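Putative hemin storage protein (Bordetella bronchiseptica, PDB 6AU1) cleaves deacetylated poly-beta-1,6-N-acetylglucosamine through the glycoside hydrolase domain that makes up this chain, an activity that can disrupt bacterial biofilms. Local coordinates at residues A[262-267]-A[298-303]; A[332-337]-A[351-356]; A[7-12]-A[40-45]. All coordinates share one frame; numbering follows the deposited sequence.

Interaction 1. Residues A[262-267]-A[298-303]; sequences FVALMA and IFELQA
Four backbone hydrogen bonds join Phe262-Ala267 to Ile298-Ala303. Ile298 N gives to Val263 O at 2.7 Å and Leu265 N donates to Ile298 O; Glu300 N then reaches Leu265 O at 2.8 Å, and Ala267 N closes the series on Glu300 O, its donor tilted 34° from the carbonyl plane. Where the strands part, a water bridges them, donating to Ala267 O at 2.8 Å and accepting from Gln302 N. These are neighbouring parallel strands of the TIM-type barrel, with helix 277-290 on the crossover between them. Ala264, Met266, Ile298 and Glu300 occupy one face of the sheet. There the extended Glu300 chain brings OE1 to 3.8 Å from Ala264 CB, and Asn234 gives OE1 a weak hydrogen bond. On the other face Leu265 and Phe299 run side by side, CD2 of the leucine 3.8 Å from CE2 of the ring, while Ala267 CB meets the ring edge. With CG anti to the carbonyl carbon (chi1 -55°), Leu301 swings CD2 back to 3.4 Å from Ala267 O. Helices 277-290 and 314-326 cover this layer. At the start of strand 262-266, Ile298 CD1 packs on Phe262 CB at 3.7 Å.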
# COMPACT_ATOMS: atom_id res chain seq x y z
N PHE A 262 4.41 -2.91 -10.71
CA PHE A 262 3.15 -2.19 -10.84
C PHE A 262 3.07 -1.06 -9.84
O PHE A 262 3.56 -1.18 -8.71
CB PHE A 262 1.96 -3.12 -10.65
CG PHE A 262 1.87 -4.18 -11.71
CD1 PHE A 262 1.51 -3.85 -13.00
CD2 PHE A 262 2.17 -5.50 -11.41
CE1 PHE A 262 1.43 -4.82 -13.98
CE2 PHE A 262 2.10 -6.47 -12.39
CZ PHE A 262 1.73 -6.12 -13.67
N VAL A 263 2.46 0.03 -10.26
CA VAL A 263 2.18 1.16 -9.38
C VAL A 263 0.70 1.12 -9.04
O VAL A 263 -0.14 1.21 -9.94
CB VAL A 263 2.53 2.50 -10.06
CG1 VAL A 263 2.11 3.67 -9.16
CG2 VAL A 263 4.01 2.56 -10.36
N ALA A 264 0.39 0.94 -7.75
CA ALA A 264 -1.00 0.87 -7.31
C ALA A 264 -1.48 2.27 -6.96
O ALA A 264 -1.44 2.70 -5.80
CB ALA A 264 -1.15 -0.06 -6.11
N LEU A 265 -1.95 2.98 -7.98
CA LEU A 265 -2.29 4.39 -7.83
C LEU A 265 -3.67 4.54 -7.21
O LEU A 265 -4.64 3.96 -7.71
CB LEU A 265 -2.23 5.08 -9.20
CG LEU A 265 -2.67 6.53 -9.28
CD1 LEU A 265 -1.84 7.42 -8.37
CD2 LEU A 265 -2.56 7.01 -10.73
N MET A 266 -3.77 5.29 -6.12
CA MET A 266 -5.03 5.38 -5.40
C MET A 266 -5.94 6.41 -6.08
O MET A 266 -5.95 7.60 -5.76
CB MET A 266 -4.76 5.67 -3.92
CG MET A 266 -4.03 4.47 -3.30
SD MET A 266 -3.58 4.57 -1.56
CE MET A 266 -2.39 5.91 -1.63
N ALA A 267 -6.68 5.91 -7.07
CA ALA A 267 -7.51 6.73 -7.95
C ALA A 267 -8.89 6.89 -7.31
O ALA A 267 -9.87 6.28 -7.74
CB ALA A 267 -7.62 6.07 -9.33
N ILE A 298 -1.74 0.65 -12.10
CA ILE A 298 -3.05 0.11 -11.78
C ILE A 298 -3.85 1.21 -11.10
O ILE A 298 -3.44 1.73 -10.07
CB ILE A 298 -2.93 -1.11 -10.87
CG1 ILE A 298 -2.11 -2.19 -11.58
CG2 ILE A 298 -4.31 -1.64 -10.47
CD1 ILE A 298 -1.78 -3.38 -10.71
N PHE A 299 -4.97 1.58 -11.71
CA PHE A 299 -5.82 2.60 -11.13
C PHE A 299 -6.72 1.93 -10.11
O PHE A 299 -7.71 1.28 -10.46
CB PHE A 299 -6.63 3.33 -12.21
CG PHE A 299 -5.77 4.16 -13.13
CD1 PHE A 299 -5.09 3.56 -14.19
CD2 PHE A 299 -5.61 5.51 -12.92
CE1 PHE A 299 -4.28 4.31 -15.02
CE2 PHE A 299 -4.81 6.29 -13.76
CZ PHE A 299 -4.14 5.68 -14.80
N GLU A 300 -6.35 2.07 -8.84
CA GLU A 300 -7.09 1.41 -7.77
C GLU A 300 -8.22 2.31 -7.28
O GLU A 300 -7.99 3.36 -6.68
CB GLU A 300 -6.15 1.05 -6.62
CG GLU A 300 -6.83 0.21 -5.56
CD GLU A 300 -5.84 -0.44 -4.62
OE1 GLU A 300 -4.66 -0.04 -4.59
OE2 GLU A 300 -6.27 -1.37 -3.90
N LEU A 301 -9.45 1.88 -7.55
CA LEU A 301 -10.65 2.67 -7.27
C LEU A 301 -11.18 2.35 -5.89
O LEU A 301 -10.84 1.31 -5.32
CB LEU A 301 -11.73 2.38 -8.31
CG LEU A 301 -11.29 2.58 -9.76
CD1 LEU A 301 -12.28 1.94 -10.70
CD2 LEU A 301 -11.19 4.08 -10.04
N GLN A 302 -12.02 3.23 -5.33
CA GLN A 302 -12.61 2.91 -4.04
C GLN A 302 -14.03 2.39 -4.20
O GLN A 302 -14.82 2.94 -4.97
CB GLN A 302 -12.58 4.12 -3.10
CG GLN A 302 -13.43 5.31 -3.53
CD GLN A 302 -13.20 6.52 -2.63
OE1 GLN A 302 -12.64 7.52 -3.06
NE2 GLN A 302 -13.65 6.43 -1.37
N ALA A 303 -14.34 1.31 -3.48
CA ALA A 303 -15.67 0.72 -3.50
C ALA A 303 -16.47 1.12 -2.26
O ALA A 303 -17.67 0.81 -2.15
CB ALA A 303 -15.58 -0.80 -3.59
O HOH W 1 -12.49 5.52 -7.09

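Interaction 2. Residues A[332-337]-A[351-356]; sequences YGYYPD and DVMSLK
A tyrosine hydroxyl reaches into the last turn of the C-terminal helix: Tyr332 OH donates to the backbone carbonyl of Val352, OH to O 2.6 Å. The bond lies in the carbonyl plane, on a lone pair, with a C=O...donor angle of 143°, and Val352 O sits at the edge of the tyrosine ring, near its plane. Arg325, of helix 314-326, also hydrogen-bonds this hydroxyl, so the buried OH has two partners. Tyr332 gets there with CG between its backbone N and carbonyl carbon (chi1 50°), which carries the ring out from the sheet.

Met353 fills the angle between Tyr332 and Tyr334. Its sulfur makes a Met-aromatic contact at the edge of the Tyr332 ring, SD lying 5.4 Å from the centroid and 77° off the normal; the nearest ring atom is CE1, 4.2 Å from SD. Strand 332-335 closes the barrel of this TIM-type domain, pairing with strands 8-12 and 297-305, and helix 346-353 packs outside it. Bends at chi2 and chi3 fold the methionine back so that its methyl CE approaches CE2 of Tyr334, again at 4.2 Å. Between the two tyrosines, Gly333 CA lies 4.5 Å from the same SD. The Tyr334 ring is fixed at its far end, where OH donates to Asp337 OD1 at 2.6 Å, approaching from the anti side but well out of the carboxylate plane; Arg35 forms a salt bridge with that oxygen.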
# COMPACT_ATOMS: atom_id res chain seq x y z
N TYR A 332 -6.70 -1.83 -13.60
CA TYR A 332 -7.45 -1.18 -12.53
C TYR A 332 -7.97 -2.22 -11.56
O TYR A 332 -7.76 -3.41 -11.75
CB TYR A 332 -8.61 -0.32 -13.09
CG TYR A 332 -9.50 -1.02 -14.09
CD1 TYR A 332 -10.48 -1.91 -13.67
CD2 TYR A 332 -9.37 -0.78 -15.45
CE1 TYR A 332 -11.30 -2.56 -14.59
CE2 TYR A 332 -10.19 -1.42 -16.38
CZ TYR A 332 -11.15 -2.31 -15.93
OH TYR A 332 -11.95 -2.95 -16.83
N GLY A 333 -8.65 -1.75 -10.53
CA GLY A 333 -9.16 -2.65 -9.51
C GLY A 333 -9.89 -1.85 -8.46
O GLY A 333 -10.16 -0.66 -8.65
N TYR A 334 -10.23 -2.49 -7.34
CA TYR A 334 -10.94 -1.75 -6.31
C TYR A 334 -10.58 -2.24 -4.92
O TYR A 334 -10.11 -3.37 -4.72
CB TYR A 334 -12.47 -1.82 -6.52
CG TYR A 334 -13.05 -3.20 -6.31
CD1 TYR A 334 -13.39 -3.65 -5.03
CD2 TYR A 334 -13.28 -4.05 -7.39
CE1 TYR A 334 -13.92 -4.91 -4.84
CE2 TYR A 334 -13.80 -5.32 -7.20
CZ TYR A 334 -14.13 -5.75 -5.93
OH TYR A 334 -14.65 -7.01 -5.72
N TYR A 335 -10.82 -1.35 -3.96
CA TYR A 335 -10.64 -1.60 -2.54
C TYR A 335 -11.80 -0.91 -1.82
O TYR A 335 -12.11 0.23 -2.15
CB TYR A 335 -9.29 -1.05 -2.05
CG TYR A 335 -9.10 -1.15 -0.56
CD1 TYR A 335 -9.11 -2.39 0.07
CD2 TYR A 335 -8.89 -0.02 0.23
CE1 TYR A 335 -8.94 -2.50 1.46
CE2 TYR A 335 -8.71 -0.11 1.60
CZ TYR A 335 -8.74 -1.36 2.21
OH TYR A 335 -8.56 -1.45 3.59
N PRO A 336 -12.46 -1.59 -0.86
CA PRO A 336 -12.32 -2.95 -0.35
C PRO A 336 -13.39 -3.88 -0.92
O PRO A 336 -14.38 -3.41 -1.48
CB PRO A 336 -12.53 -2.76 1.15
CG PRO A 336 -13.65 -1.70 1.18
CD PRO A 336 -13.44 -0.83 -0.07
N ASP A 337 -13.20 -5.18 -0.77
CA ASP A 337 -14.27 -6.10 -1.08
C ASP A 337 -15.08 -6.37 0.19
O ASP A 337 -14.56 -6.91 1.17
CB ASP A 337 -13.74 -7.40 -1.66
CG ASP A 337 -14.83 -8.22 -2.32
OD1 ASP A 337 -15.32 -7.77 -3.37
OD2 ASP A 337 -15.22 -9.26 -1.76
N ASP A 351 -18.29 -8.17 -15.91
CA ASP A 351 -17.86 -7.97 -17.29
C ASP A 351 -16.67 -7.01 -17.41
O ASP A 351 -15.86 -7.16 -18.32
CB ASP A 351 -19.03 -7.50 -18.19
CG ASP A 351 -19.71 -6.23 -17.69
OD1 ASP A 351 -19.27 -5.62 -16.70
OD2 ASP A 351 -20.72 -5.84 -18.33
N VAL A 352 -16.55 -6.06 -16.49
CA VAL A 352 -15.42 -5.14 -16.57
C VAL A 352 -14.22 -5.60 -15.73
O VAL A 352 -13.11 -5.08 -15.90
CB VAL A 352 -15.80 -3.70 -16.15
CG1 VAL A 352 -16.63 -3.04 -17.24
CG2 VAL A 352 -16.53 -3.70 -14.81
N MET A 353 -14.41 -6.57 -14.85
CA MET A 353 -13.29 -7.05 -14.05
C MET A 353 -12.69 -8.29 -14.69
O MET A 353 -11.63 -8.75 -14.28
CB MET A 353 -13.70 -7.31 -12.60
CG MET A 353 -13.82 -6.04 -11.75
SD MET A 353 -12.23 -5.22 -11.47
CE MET A 353 -11.39 -6.43 -10.44
N SER A 354 -13.38 -8.82 -15.70
CA SER A 354 -12.91 -9.97 -16.46
C SER A 354 -11.60 -9.67 -17.19
O SER A 354 -11.40 -8.56 -17.70
CB SER A 354 -13.97 -10.41 -17.47
OG SER A 354 -13.46 -11.39 -18.37
N LEU A 355 -10.72 -10.66 -17.24
CA LEU A 355 -9.41 -10.49 -17.88
C LEU A 355 -9.49 -10.58 -19.41
O LEU A 355 -8.48 -10.51 -20.10
CB LEU A 355 -8.42 -11.53 -17.35
CG LEU A 355 -7.99 -11.35 -15.88
CD1 LEU A 355 -7.08 -12.49 -15.42
CD2 LEU A 355 -7.31 -10.00 -15.69
N LYS A 356 -10.71 -10.76 -19.93
CA LYS A 356 -10.94 -10.68 -21.37
C LYS A 356 -11.47 -9.29 -21.72
O LYS A 356 -12.59 -9.15 -22.21
CB LYS A 356 -11.91 -11.77 -21.82

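Interaction 3. Residues A[7-12]-A[40-45]; sequences ERIVQV and APSAVY
Strands 8-12 and 43-45 run parallel, their short axes 4.5 Å apart and 29° from alignment, held by backbone bonds from Ser42 N to Arg8 O, Val10 N to Ala43 O, Tyr45 N to Val10 O and Val12 N to Tyr45 O. This is the first beta-alpha-beta unit of the TIM-type barrel, with helix 22-39 on the crossover. Before the strand pairing starts, Ser42 OG accepts from Arg8 N at 2.9 Å and lies 2.7 Å from Glu7 OE1, a polar link just ahead of both strands. The glutamate turns back to reach it, bending at chi2 (-62°).

Ile9, Gln11, Ala43 and Tyr45 share one face. Ile9 crosses the Tyr45 ring obliquely, its CB sitting over the face in a CH-pi contact 4.3 Å from the centroid, displaced toward the rim, while CD1 reaches CE2 of the ring at 3.8 Å. With CG1 between its backbone N and carbonyl carbon (chi1 67°), the isoleucine spreads its branches along the ring, CG2 near the hydroxyl end and CD1 near CE2 and CD2. CG2 also touches Ala43 CB.

The other face is aliphatic: Val10 CG2 meets Pro41 CB at 4.0 Å, and Val12 CG2 packs on Val44 CG1 at 3.6 Å. Met36, Leu39 and Leu32 of helix 22-39 cover these valines. Arg8 sends its guanidinium elsewhere, NE bonding to Ile330 O. On the tyrosine side a water in the plane of the Tyr45 ring joins the two segments, 2.7 Å from Tyr45 OH and donating to Glu7 OE1.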
# COMPACT_ATOMS: atom_id res chain seq x y z
N GLU A 7 -3.96 -6.21 -15.68
CA GLU A 7 -4.22 -6.48 -14.27
C GLU A 7 -5.59 -5.98 -13.90
O GLU A 7 -5.99 -4.88 -14.26
CB GLU A 7 -3.17 -5.83 -13.35
CG GLU A 7 -1.78 -6.43 -13.49
CD GLU A 7 -1.73 -7.91 -13.10
OE1 GLU A 7 -2.30 -8.28 -12.05
OE2 GLU A 7 -1.11 -8.70 -13.85
N ARG A 8 -6.33 -6.82 -13.19
CA ARG A 8 -7.62 -6.46 -12.65
C ARG A 8 -7.59 -6.96 -11.23
O ARG A 8 -7.55 -8.16 -11.01
CB ARG A 8 -8.76 -7.10 -13.45
CG ARG A 8 -8.78 -6.72 -14.93
CD ARG A 8 -9.23 -5.27 -15.10
NE ARG A 8 -8.86 -4.69 -16.40
CZ ARG A 8 -9.52 -4.91 -17.52
NH1 ARG A 8 -10.57 -5.73 -17.52
NH2 ARG A 8 -9.14 -4.34 -18.66
N ILE A 9 -7.52 -6.05 -10.26
CA ILE A 9 -7.21 -6.52 -8.92
C ILE A 9 -8.29 -6.18 -7.91
O ILE A 9 -9.09 -5.28 -8.10
CB ILE A 9 -5.85 -5.97 -8.43
CG1 ILE A 9 -5.89 -4.45 -8.23
CG2 ILE A 9 -4.73 -6.34 -9.43
CD1 ILE A 9 -6.29 -4.01 -6.81
N VAL A 10 -8.30 -6.96 -6.83
CA VAL A 10 -9.21 -6.74 -5.72
C VAL A 10 -8.37 -6.70 -4.46
O VAL A 10 -7.59 -7.61 -4.21
CB VAL A 10 -10.28 -7.86 -5.60
CG1 VAL A 10 -11.21 -7.59 -4.40
CG2 VAL A 10 -11.09 -7.99 -6.89
N GLN A 11 -8.49 -5.63 -3.68
CA GLN A 11 -7.76 -5.55 -2.42
C GLN A 11 -8.69 -5.93 -1.28
O GLN A 11 -9.82 -5.45 -1.20
CB GLN A 11 -7.17 -4.15 -2.23
CG GLN A 11 -6.26 -4.02 -1.00
CD GLN A 11 -5.41 -2.76 -1.06
OE1 GLN A 11 -4.86 -2.43 -2.09
NE2 GLN A 11 -5.31 -2.07 0.06
N VAL A 12 -8.21 -6.80 -0.40
CA VAL A 12 -9.06 -7.46 0.59
C VAL A 12 -8.53 -7.31 2.01
O VAL A 12 -7.35 -7.55 2.26
CB VAL A 12 -9.20 -8.96 0.26
CG1 VAL A 12 -9.89 -9.71 1.39
CG2 VAL A 12 -9.93 -9.15 -1.07
N ALA A 40 -13.07 -13.57 -10.84
CA ALA A 40 -11.83 -13.97 -11.51
C ALA A 40 -10.89 -12.79 -11.82
O ALA A 40 -10.51 -12.59 -12.98
CB ALA A 40 -12.16 -14.72 -12.80
N PRO A 41 -10.48 -12.04 -10.79
CA PRO A 41 -9.47 -11.00 -11.02
C PRO A 41 -8.10 -11.63 -11.31
O PRO A 41 -7.91 -12.83 -11.10
CB PRO A 41 -9.44 -10.25 -9.68
CG PRO A 41 -9.79 -11.32 -8.68
CD PRO A 41 -10.84 -12.15 -9.36
N SER A 42 -7.15 -10.83 -11.79
CA SER A 42 -5.80 -11.34 -12.00
C SER A 42 -5.13 -11.60 -10.66
O SER A 42 -4.40 -12.59 -10.50
CB SER A 42 -4.97 -10.36 -12.85
OG SER A 42 -4.88 -9.10 -12.24
N ALA A 43 -5.40 -10.74 -9.68
CA ALA A 43 -4.73 -10.84 -8.38
C ALA A 43 -5.61 -10.30 -7.26
O ALA A 43 -6.41 -9.40 -7.48
CB ALA A 43 -3.41 -10.08 -8.41
N VAL A 44 -5.45 -10.89 -6.08
CA VAL A 44 -5.97 -10.31 -4.84
C VAL A 44 -4.82 -9.73 -4.04
O VAL A 44 -3.81 -10.42 -3.81
CB VAL A 44 -6.75 -11.33 -4.00
CG1 VAL A 44 -7.05 -10.78 -2.58
CG2 VAL A 44 -8.03 -11.72 -4.72
N TYR A 45 -4.95 -8.47 -3.63
CA TYR A 45 -3.99 -7.85 -2.74
C TYR A 45 -4.46 -8.09 -1.32
O TYR A 45 -5.44 -7.49 -0.90
CB TYR A 45 -3.87 -6.35 -3.02
CG TYR A 45 -3.26 -5.98 -4.36
CD1 TYR A 45 -2.70 -6.94 -5.19
CD2 TYR A 45 -3.20 -4.65 -4.77
CE1 TYR A 45 -2.13 -6.58 -6.42
CE2 TYR A 45 -2.64 -4.29 -5.97
CZ TYR A 45 -2.10 -5.25 -6.79
OH TYR A 45 -1.54 -4.87 -7.99
O HOH W 2 -0.99 -6.79 -9.84

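How the interactions relate
From the N terminus, interaction 3 comes first, pairing strand 8-12 with strand 43-47 across helix 22-39. Interaction 1 follows far along the chain, closing the helical connection between strands 262-266 and 297-305. Interaction 2 comes last, bringing helix 346-353 back against strand 332-335. The three loops are in series, none nested or crossing. In space they converge on the closure of the barrel: strand 332-335 lies between 297-305 and 8-12, with probable hydrogen bonds from Leu301 N to Gly333 O and from Gln11 N to Tyr334 O. Ile298 and Phe262 of interaction 1 also pack against Glu7 of interaction 3.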